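Long-range contacts in UL18 protein (Human herpesvirus 5, PDB 3D2U), which probably binds the host inhibitory receptor LILRB1 and so modulates NK-cell attack on infected cells: residues A[6-11]-A[95-100]; A[112-117]-A[124-129]; A[120-125]-A[141-146]. The protein carries 4 engineered substitutions. All blocks are in the same frame, centred on the assembly; numbering follows the deposited sequence.

All three contacts lie in the class I MHC-like platform of UL18. Contact 1 pairs strands 2-11 and 95-104 in the middle of its sheet. Contact 2 is the hairpin of strands 110-119 and 122-127 at one border. Their centres are about 14 Å apart, and a probable hydrogen bond joins Thr-99 N to Gly-116 O (2.8 Å). Contact 3 shares Leu-124 and Met-125 with contact 2 and ties the border strand to the segment before helix 148-156. Its centre is about 14 Å from that of contact 1, and Val-95 O and Asp-120 N make a probable hydrogen bond of 2.9 Å. Side chains of contacts 1 and 2 reach the bound peptide, and contact 2 also adjoins an attached glycan.

Contact 1 (A[6-11]-A[95-100]); sequences GYTGIF and VLTWTH
One face of the Tyr-7 ring is covered by the indole of Trp-98, and two groups meet its edge in plane: Trp-98 O and His-100 NE2. The Tyr-7 ring and the five-membered ring of Trp-98 form an offset stack, with planes at 10° and centroids 4.0 Å apart. Tyr-7 CB completes the overlap. It sits over the six-membered ring of Trp-98, 3.3 Å from its centroid, in a CH-pi contact. Trp-98 swings over Tyr-7 because its CG lies between backbone N and carbonyl carbon (chi1 70°). Its ring also stacks with Phe-117. The His-100 ring is inclined by 61° to that of Tyr-7, and Tyr-7 OH and His-100 NE2 share a very short 2.5 Å hydrogen bond.

The strands are antiparallel. Tyr-7 and Trp-98 exchange two backbone hydrogen bonds, and so do Gly-9 and Leu-96. On the other face of the sheet Ile-10 and Val-95 lie side by side, with Ile-10 CG1 tightly placed 3.3 Å from Val-95 CG1. That face packs on another protein chain through Thr-8, Val-95, Thr-97 and Thr-99, while Tyr-7, Leu-96 and His-100 touch the bound peptide.

The stack and the edge contacts hold the tilt of the Tyr-7 ring in the groove floor. The bond with His-100 NE2 satisfies the hydroxyl of this buried residue.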
loop_
_atom_site.group_PDB
_atom_site.type_symbol
_atom_site.label_atom_id
_atom_site.label_comp_id
_atom_site.label_asym_id
_atom_site.label_seq_id
_atom_site.Cartn_x
_atom_site.Cartn_y
_atom_site.Cartn_z
ATOM N N GLY A 6 -1.825 8.621 -17.666
ATOM C CA GLY A 6 -1.954 9.272 -16.379
ATOM C C GLY A 6 -1.208 10.591 -16.394
ATOM O O GLY A 6 -0.038 10.637 -16.779
ATOM N N TYR A 7 -1.880 11.664 -15.987
ATOM C CA TYR A 7 -1.255 12.983 -15.953
ATOM C C TYR A 7 -1.197 13.537 -14.533
ATOM O O TYR A 7 -2.225 13.656 -13.854
ATOM C CB TYR A 7 -2.027 13.990 -16.810
ATOM C CG TYR A 7 -2.320 13.586 -18.239
ATOM C CD1 TYR A 7 -3.227 12.563 -18.528
ATOM C CD2 TYR A 7 -1.751 14.287 -19.309
ATOM C CE1 TYR A 7 -3.570 12.251 -19.846
ATOM C CE2 TYR A 7 -2.088 13.987 -20.633
ATOM C CZ TYR A 7 -3.000 12.971 -20.894
ATOM O OH TYR A 7 -3.358 12.692 -22.197
ATOM N N THR A 8 0.005 13.874 -14.087
ATOM C CA THR A 8 0.175 14.446 -12.762
ATOM C C THR A 8 0.793 15.826 -12.924
ATOM O O THR A 8 1.962 15.958 -13.316
ATOM C CB THR A 8 1.098 13.588 -11.866
ATOM O OG1 THR A 8 0.554 12.267 -11.730
ATOM C CG2 THR A 8 1.219 14.217 -10.494
ATOM N N GLY A 9 -0.005 16.855 -12.645
ATOM C CA GLY A 9 0.472 18.224 -12.750
ATOM C C GLY A 9 0.579 18.843 -11.372
ATOM O O GLY A 9 -0.430 19.062 -10.697
ATOM N N ILE A 10 1.805 19.115 -10.943
ATOM C CA ILE A 10 2.024 19.677 -9.625
ATOM C C ILE A 10 2.272 21.178 -9.691
ATOM O O ILE A 10 3.049 21.661 -10.520
ATOM C CB ILE A 10 3.242 19.020 -8.911
ATOM C CG1 ILE A 10 3.083 17.500 -8.858
ATOM C CG2 ILE A 10 3.372 19.566 -7.494
ATOM C CD1 ILE A 10 3.323 16.808 -10.184
ATOM N N PHE A 11 1.596 21.913 -8.818
ATOM C CA PHE A 11 1.771 23.354 -8.731
ATOM C C PHE A 11 2.554 23.603 -7.447
ATOM O O PHE A 11 2.086 23.245 -6.380
ATOM C CB PHE A 11 0.411 24.073 -8.638
ATOM C CG PHE A 11 0.522 25.569 -8.392
ATOM C CD1 PHE A 11 0.451 26.472 -9.450
ATOM C CD2 PHE A 11 0.738 26.069 -7.104
ATOM C CE1 PHE A 11 0.595 27.851 -9.235
ATOM C CE2 PHE A 11 0.885 27.444 -6.883
ATOM C CZ PHE A 11 0.813 28.333 -7.946
ATOM N N VAL A 95 -2.204 19.548 -6.488
ATOM C CA VAL A 95 -1.909 18.674 -7.641
ATOM C C VAL A 95 -3.157 18.333 -8.411
ATOM O O VAL A 95 -4.184 18.005 -7.811
ATOM C CB VAL A 95 -1.406 17.249 -7.272
ATOM C CG1 VAL A 95 0.063 17.116 -7.505
ATOM C CG2 VAL A 95 -1.821 16.879 -5.861
ATOM N N LEU A 96 -3.071 18.370 -9.733
ATOM C CA LEU A 96 -4.206 17.959 -10.546
ATOM C C LEU A 96 -3.747 16.648 -11.167
ATOM O O LEU A 96 -2.667 16.575 -11.748
ATOM C CB LEU A 96 -4.525 18.980 -11.644
ATOM C CG LEU A 96 -5.657 18.601 -12.613
ATOM C CD1 LEU A 96 -6.989 18.530 -11.875
ATOM C CD2 LEU A 96 -5.727 19.621 -13.742
ATOM N N THR A 97 -4.548 15.606 -10.999
ATOM C CA THR A 97 -4.245 14.290 -11.546
ATOM C C THR A 97 -5.405 13.933 -12.438
ATOM O O THR A 97 -6.544 13.921 -11.980
ATOM C CB THR A 97 -4.183 13.214 -10.460
ATOM O OG1 THR A 97 -5.368 13.287 -9.652
ATOM C CG2 THR A 97 -2.943 13.386 -9.600
ATOM N N TRP A 98 -5.139 13.667 -13.708
ATOM C CA TRP A 98 -6.216 13.294 -14.603
ATOM C C TRP A 98 -5.795 12.125 -15.467
ATOM O O TRP A 98 -4.601 11.846 -15.625
ATOM C CB TRP A 98 -6.711 14.495 -15.430
ATOM C CG TRP A 98 -5.815 15.043 -16.495
ATOM C CD1 TRP A 98 -5.946 14.856 -17.844
ATOM C CD2 TRP A 98 -4.721 15.951 -16.323
ATOM N NE1 TRP A 98 -5.007 15.593 -18.520
ATOM C CE2 TRP A 98 -4.246 16.282 -17.614
ATOM C CE3 TRP A 98 -4.097 16.521 -15.207
ATOM C CZ2 TRP A 98 -3.177 17.166 -17.820
ATOM C CZ3 TRP A 98 -3.025 17.402 -15.415
ATOM C CH2 TRP A 98 -2.582 17.713 -16.710
ATOM N N THR A 99 -6.779 11.420 -16.007
ATOM C CA THR A 99 -6.481 10.230 -16.775
ATOM C C THR A 99 -7.557 9.871 -17.788
ATOM O O THR A 99 -8.717 10.257 -17.647
ATOM C CB THR A 99 -6.325 9.054 -15.796
ATOM O OG1 THR A 99 -5.955 7.873 -16.508
ATOM C CG2 THR A 99 -7.642 8.810 -15.038
ATOM N N HIS A 100 -7.158 9.159 -18.834
ATOM C CA HIS A 100 -8.115 8.684 -19.819
ATOM C C HIS A 100 -7.754 7.252 -20.172
ATOM O O HIS A 100 -6.587 6.866 -20.216
ATOM C CB HIS A 100 -8.232 9.598 -21.053
ATOM C CG HIS A 100 -6.930 10.022 -21.662
ATOM N ND1 HIS A 100 -6.114 9.162 -22.369
ATOM C CD2 HIS A 100 -6.343 11.242 -21.744
ATOM C CE1 HIS A 100 -5.088 9.833 -22.862
ATOM N NE2 HIS A 100 -5.203 11.099 -22.498
#

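Contact 2 (A[112-117]-A[124-129]); sequences AGYEGF and LMELKD. With NAG (2-acetamido-2-deoxy-beta-D-glucopyranose), chain N.
This contact is a beta hairpin at the border of the class I platform sheet, with a classic beta bulge near its turn. Strands 112-117 and 124-127 run antiparallel. At the bulge Leu-124 and Met-125 both face Phe-117. Leu-124 N gives Phe-117 O a 2.9 Å hydrogen bond from above the carbonyl plane. Met-125 N adds a weak one to Phe-117 O at 3.5 Å. Phe-117 N bonds to Met-125 O within the bulge. Beyond it Glu-115 and Leu-127 exchange a pair of backbone bonds.

Met-125 CG packs 4.0 Å from Phe-117 CD1, and its chain bends at chi3 (127°). Its sulfur lies obliquely to the Phe-117 ring in a Met-aromatic contact. Glu-115, Phe-117 and Met-125 all pack on apolar side chains of the bound peptide. The carboxylate of Glu-115 turns away from the hairpin partner and accepts a hydrogen bond from Gln-166.

Tyr-114 lies on the opposite side of the sheet. Its CG is anti to the backbone N (chi1 173°). The ring runs along the strand and its hydroxyl ends over Gly-116, in the place a side chain there would take. Lys-128 runs beside it, with CG at the ring edge. A long salt bridge (4.0 Å) within segment 124-129 joins Lys-128 NZ and Glu-126 OE1. An attached glycan lies beside Ala-112 to Tyr-114. Tyr-114 OH donates to the anti lone pair of Glu-126 OE1 at 2.7 Å, with ring and carboxylate planes 90° apart.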
loop_
_atom_site.group_PDB
_atom_site.type_symbol
_atom_site.label_atom_id
_atom_site.label_comp_id
_atom_site.label_asym_id
_atom_site.label_seq_id
_atom_site.Cartn_x
_atom_site.Cartn_y
_atom_site.Cartn_z
ATOM N N ALA A 112 -15.027 0.096 -23.991
ATOM C CA ALA A 112 -15.358 1.117 -23.005
ATOM C C ALA A 112 -14.351 2.269 -22.866
ATOM O O ALA A 112 -13.174 2.136 -23.218
ATOM C CB ALA A 112 -15.576 0.451 -21.660
ATOM N N GLY A 113 -14.834 3.397 -22.340
ATOM C CA GLY A 113 -14.002 4.579 -22.164
ATOM C C GLY A 113 -14.173 5.316 -20.835
ATOM O O GLY A 113 -15.175 5.153 -20.135
ATOM N N TYR A 114 -13.191 6.151 -20.501
ATOM C CA TYR A 114 -13.205 6.925 -19.261
ATOM C C TYR A 114 -12.223 8.090 -19.261
ATOM O O TYR A 114 -11.099 7.967 -19.738
ATOM C CB TYR A 114 -12.836 6.034 -18.067
ATOM C CG TYR A 114 -12.674 6.797 -16.758
ATOM C CD1 TYR A 114 -13.784 7.157 -16.006
ATOM C CD2 TYR A 114 -11.411 7.145 -16.269
ATOM C CE1 TYR A 114 -13.656 7.834 -14.796
ATOM C CE2 TYR A 114 -11.269 7.837 -15.056
ATOM C CZ TYR A 114 -12.402 8.172 -14.325
ATOM O OH TYR A 114 -12.292 8.826 -13.119
ATOM N N GLU A 115 -12.659 9.218 -18.718
ATOM C CA GLU A 115 -11.782 10.366 -18.545
ATOM C C GLU A 115 -12.108 10.876 -17.150
ATOM O O GLU A 115 -13.276 10.982 -16.776
ATOM C CB GLU A 115 -11.999 11.466 -19.590
ATOM C CG GLU A 115 -10.957 12.599 -19.430
ATOM C CD GLU A 115 -10.688 13.400 -20.701
ATOM O OE1 GLU A 115 -10.663 14.649 -20.615
ATOM O OE2 GLU A 115 -10.484 12.791 -21.773
ATOM N N GLY A 116 -11.071 11.155 -16.369
ATOM C CA GLY A 116 -11.291 11.623 -15.017
ATOM C C GLY A 116 -10.265 12.599 -14.477
ATOM O O GLY A 116 -9.076 12.523 -14.791
ATOM N N PHE A 117 -10.741 13.510 -13.636
ATOM C CA PHE A 117 -9.900 14.519 -13.007
ATOM C C PHE A 117 -10.072 14.489 -11.505
ATOM O O PHE A 117 -11.159 14.231 -10.993
ATOM C CB PHE A 117 -10.260 15.932 -13.475
ATOM C CG PHE A 117 -10.032 16.172 -14.929
ATOM C CD1 PHE A 117 -10.843 15.572 -15.877
ATOM C CD2 PHE A 117 -8.995 16.993 -15.351
ATOM C CE1 PHE A 117 -10.626 15.780 -17.229
ATOM C CE2 PHE A 117 -8.769 17.210 -16.698
ATOM C CZ PHE A 117 -9.582 16.604 -17.644
ATOM N N LEU A 124 -12.794 15.557 -9.051
ATOM C CA LEU A 124 -13.304 16.838 -9.513
ATOM C C LEU A 124 -14.423 16.669 -10.559
ATOM O O LEU A 124 -15.491 17.291 -10.452
ATOM C CB LEU A 124 -12.125 17.617 -10.091
ATOM C CG LEU A 124 -12.252 19.000 -10.723
ATOM C CD1 LEU A 124 -12.805 19.979 -9.703
ATOM C CD2 LEU A 124 -10.866 19.453 -11.196
ATOM N N MET A 125 -14.164 15.834 -11.567
ATOM C CA MET A 125 -15.131 15.528 -12.628
ATOM C C MET A 125 -14.743 14.267 -13.410
ATOM O O MET A 125 -13.565 13.929 -13.535
ATOM C CB MET A 125 -15.286 16.713 -13.585
ATOM C CG MET A 125 -13.986 17.245 -14.126
ATOM S SD MET A 125 -14.267 18.534 -15.323
ATOM C CE MET A 125 -13.262 19.840 -14.665
ATOM N N GLU A 126 -15.755 13.580 -13.931
ATOM C CA GLU A 126 -15.566 12.340 -14.671
ATOM C C GLU A 126 -16.461 12.253 -15.900
ATOM O O GLU A 126 -17.437 12.994 -16.028
ATOM C CB GLU A 126 -15.845 11.147 -13.748
ATOM C CG GLU A 126 -15.064 11.186 -12.439
ATOM C CD GLU A 126 -15.303 9.968 -11.567
ATOM O OE1 GLU A 126 -14.460 9.046 -11.589
ATOM O OE2 GLU A 126 -16.335 9.932 -10.859
ATOM N N LEU A 127 -16.106 11.339 -16.801
ATOM C CA LEU A 127 -16.847 11.096 -18.034
ATOM C C LEU A 127 -16.812 9.587 -18.265
ATOM O O LEU A 127 -15.747 9.013 -18.489
ATOM C CB LEU A 127 -16.194 11.829 -19.211
ATOM C CG LEU A 127 -16.904 11.672 -20.560
ATOM C CD1 LEU A 127 -18.298 12.269 -20.462
ATOM C CD2 LEU A 127 -16.115 12.360 -21.662
ATOM N N LYS A 128 -17.981 8.954 -18.192
ATOM C CA LYS A 128 -18.084 7.523 -18.361
ATOM C C LYS A 128 -19.099 7.136 -19.405
ATOM O O LYS A 128 -19.576 7.957 -20.175
ATOM C CB LYS A 128 -18.498 6.838 -17.070
ATOM C CG LYS A 128 -17.627 7.146 -15.868
ATOM C CD LYS A 128 -18.307 6.698 -14.599
ATOM C CE LYS A 128 -17.450 7.038 -13.394
ATOM N NZ LYS A 128 -16.498 5.943 -13.061
ATOM N N ASP A 129 -19.463 5.868 -19.396
ATOM C CA ASP A 129 -20.515 5.288 -20.215
ATOM C C ASP A 129 -20.669 5.940 -21.585
ATOM O O ASP A 129 -19.677 6.072 -22.296
ATOM C CB ASP A 129 -21.834 5.338 -19.480
ATOM C CG ASP A 129 -21.625 4.961 -18.047
ATOM O OD1 ASP A 129 -20.643 4.271 -17.732
ATOM O OD2 ASP A 129 -22.448 5.354 -17.194
HETATM C C1 NAG N . -11.006 -0.188 -18.561
HETATM C C2 NAG N . -12.313 -0.064 -17.815
HETATM C C3 NAG N . -11.894 -0.263 -16.401
HETATM C C4 NAG N . -11.357 -1.655 -16.211
HETATM C C5 NAG N . -10.221 -1.981 -17.207
HETATM C C6 NAG N . -9.836 -3.455 -17.245
HETATM C C7 NAG N . -13.232 1.708 -19.158
HETATM C C8 NAG N . -12.291 2.701 -19.822
HETATM N N2 NAG N . -12.881 1.257 -17.969
HETATM O O1 NAG N . -11.127 0.275 -19.855
HETATM O O3 NAG N . -12.961 -0.019 -15.499
HETATM O O4 NAG N . -10.811 -1.619 -14.928
HETATM O O5 NAG N . -10.579 -1.565 -18.546
HETATM O O6 NAG N . -8.713 -3.697 -16.407
HETATM O O7 NAG N . -14.257 1.357 -19.719
#

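Contact 3 (A[120-125]-A[141-146]); sequences DGETLM and ISWLKQ
Asp-120 meets the edge of the Trp-143 indole. Trp-143 NE1 gives Asp-120 OD2 a weak hydrogen bond of 3.1 Å, bent to 133° at the hydrogen. The carboxylate is held mainly by the backbone: OD2 also accepts from Arg-91 N and Ser-92 N, and OD1 from Gln-93 N.

Glu-122 does most of the touching. Its chi1 (-57°) sets CG obliquely against the indole, and the bend at chi2 (-65°) turns the carboxylate to Ser-142. Ser-142 OG donates to Glu-122 OE1 at 2.7 Å, from above the carboxylate plane. A water bridges the two segments, donating to Glu-122 OE2 and accepting from Trp-143 N. Glu-122 CB rests on Leu-144 CG at 3.7 Å.

At Thr-123 the backbone O is 3.3 Å from Leu-144 CD1, while OG1 bonds to an aromatic side chain of another protein chain. Leu-124 CD1 lies 4.4 Å from Leu-144 CD1, and Leu-124 also touches Ile-151 of helix 148-156.

Ser-142 OG may also accept from Leu-144 N, consistent with an ST turn, although that nitrogen is less surely placed. Segment 141-146 thus packs against the start of the border strand, within the link from the class I platform sheet to helix 148-156.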
loop_
_atom_site.group_PDB
_atom_site.type_symbol
_atom_site.label_atom_id
_atom_site.label_comp_id
_atom_site.label_asym_id
_atom_site.label_seq_id
_atom_site.Cartn_x
_atom_site.Cartn_y
_atom_site.Cartn_z
ATOM N N ASP A 120 -6.075 17.651 -5.593
ATOM C CA ASP A 120 -5.693 17.394 -4.212
ATOM C C ASP A 120 -6.280 16.063 -3.740
ATOM O O ASP A 120 -6.781 15.954 -2.626
ATOM C CB ASP A 120 -6.167 18.526 -3.308
ATOM C CG ASP A 120 -5.641 18.403 -1.904
ATOM O OD1 ASP A 120 -4.627 17.704 -1.705
ATOM O OD2 ASP A 120 -6.240 19.011 -0.994
ATOM N N GLY A 121 -6.214 15.054 -4.603
ATOM C CA GLY A 121 -6.717 13.734 -4.260
ATOM C C GLY A 121 -8.233 13.610 -4.200
ATOM O O GLY A 121 -8.754 12.574 -3.784
ATOM N N GLU A 122 -8.939 14.659 -4.618
ATOM C CA GLU A 122 -10.401 14.686 -4.603
ATOM C C GLU A 122 -10.947 14.614 -6.011
ATOM O O GLU A 122 -10.534 15.381 -6.874
ATOM C CB GLU A 122 -10.895 15.996 -3.982
ATOM C CG GLU A 122 -10.390 16.270 -2.581
ATOM C CD GLU A 122 -10.895 15.257 -1.572
ATOM O OE1 GLU A 122 -12.084 14.881 -1.647
ATOM O OE2 GLU A 122 -10.114 14.854 -0.688
ATOM N N THR A 123 -11.888 13.719 -6.262
ATOM C CA THR A 123 -12.454 13.668 -7.603
ATOM C C THR A 123 -13.149 14.991 -7.905
ATOM O O THR A 123 -13.971 15.478 -7.126
ATOM C CB THR A 123 -13.450 12.514 -7.768
ATOM O OG1 THR A 123 -12.792 11.280 -7.460
ATOM C CG2 THR A 123 -13.966 12.464 -9.204
ATOM N N LEU A 124 -12.794 15.557 -9.051
ATOM C CA LEU A 124 -13.304 16.838 -9.513
ATOM C C LEU A 124 -14.423 16.669 -10.559
ATOM O O LEU A 124 -15.491 17.291 -10.452
ATOM C CB LEU A 124 -12.125 17.617 -10.091
ATOM C CG LEU A 124 -12.252 19.000 -10.723
ATOM C CD1 LEU A 124 -12.805 19.979 -9.703
ATOM C CD2 LEU A 124 -10.866 19.453 -11.196
ATOM N N MET A 125 -14.164 15.834 -11.567
ATOM C CA MET A 125 -15.131 15.528 -12.628
ATOM C C MET A 125 -14.743 14.267 -13.410
ATOM O O MET A 125 -13.565 13.929 -13.535
ATOM C CB MET A 125 -15.286 16.713 -13.585
ATOM C CG MET A 125 -13.986 17.245 -14.126
ATOM S SD MET A 125 -14.267 18.534 -15.323
ATOM C CE MET A 125 -13.262 19.840 -14.665
ATOM N N ILE A 141 -18.714 13.737 0.779
ATOM C CA ILE A 141 -17.523 13.358 1.537
ATOM C C ILE A 141 -16.287 14.198 1.217
ATOM O O ILE A 141 -15.250 14.044 1.863
ATOM C CB ILE A 141 -17.136 11.888 1.267
ATOM C CG1 ILE A 141 -16.796 11.710 -0.218
ATOM C CG2 ILE A 141 -18.286 10.960 1.658
ATOM C CD1 ILE A 141 -16.177 10.364 -0.564
ATOM N N SER A 142 -16.395 15.091 0.238
ATOM C CA SER A 142 -15.250 15.895 -0.186
ATOM C C SER A 142 -15.166 17.339 0.297
ATOM O O SER A 142 -16.163 18.064 0.306
ATOM C CB SER A 142 -15.186 15.891 -1.715
ATOM O OG SER A 142 -14.075 16.631 -2.179
ATOM N N TRP A 143 -13.960 17.772 0.663
ATOM C CA TRP A 143 -13.788 19.151 1.097
ATOM C C TRP A 143 -14.110 20.089 -0.059
ATOM O O TRP A 143 -14.249 21.297 0.138
ATOM C CB TRP A 143 -12.363 19.434 1.622
ATOM C CG TRP A 143 -11.207 19.460 0.609
ATOM C CD1 TRP A 143 -10.225 18.517 0.482
ATOM C CD2 TRP A 143 -10.846 20.529 -0.291
ATOM N NE1 TRP A 143 -9.284 18.930 -0.416
ATOM C CE2 TRP A 143 -9.631 20.158 -0.909
ATOM C CE3 TRP A 143 -11.427 21.760 -0.632
ATOM C CZ2 TRP A 143 -8.975 20.977 -1.849
ATOM C CZ3 TRP A 143 -10.779 22.575 -1.567
ATOM C CH2 TRP A 143 -9.562 22.177 -2.164
ATOM N N LEU A 144 -14.239 19.528 -1.263
ATOM C CA LEU A 144 -14.555 20.331 -2.446
ATOM C C LEU A 144 -15.937 20.993 -2.378
ATOM O O LEU A 144 -16.270 21.817 -3.229
ATOM C CB LEU A 144 -14.457 19.484 -3.729
ATOM C CG LEU A 144 -13.105 18.898 -4.185
ATOM C CD1 LEU A 144 -13.267 18.369 -5.605
ATOM C CD2 LEU A 144 -11.994 19.952 -4.151
ATOM N N LYS A 145 -16.749 20.634 -1.385
ATOM C CA LYS A 145 -18.066 21.254 -1.271
ATOM C C LYS A 145 -17.872 22.743 -0.952
ATOM O O LYS A 145 -18.723 23.572 -1.267
ATOM C CB LYS A 145 -18.926 20.553 -0.201
ATOM C CG LYS A 145 -18.302 20.419 1.183
ATOM C CD LYS A 145 -19.280 19.759 2.163
ATOM C CE LYS A 145 -18.584 18.749 3.074
ATOM N NZ LYS A 145 -18.141 17.524 2.330
ATOM N N GLN A 146 -16.719 23.074 -0.377
ATOM C CA GLN A 146 -16.374 24.457 -0.040
ATOM C C GLN A 146 -16.450 25.347 -1.284
ATOM O O GLN A 146 -16.634 26.557 -1.182
ATOM C CB GLN A 146 -14.957 24.514 0.561
ATOM C CG GLN A 146 -14.505 25.889 1.058
ATOM C CD GLN A 146 -15.400 26.456 2.153
ATOM O OE1 GLN A 146 -16.085 25.722 2.851
ATOM N NE2 GLN A 146 -15.390 27.772 2.303
HETATM O O HOH W 1 -12.011 15.600 1.846
#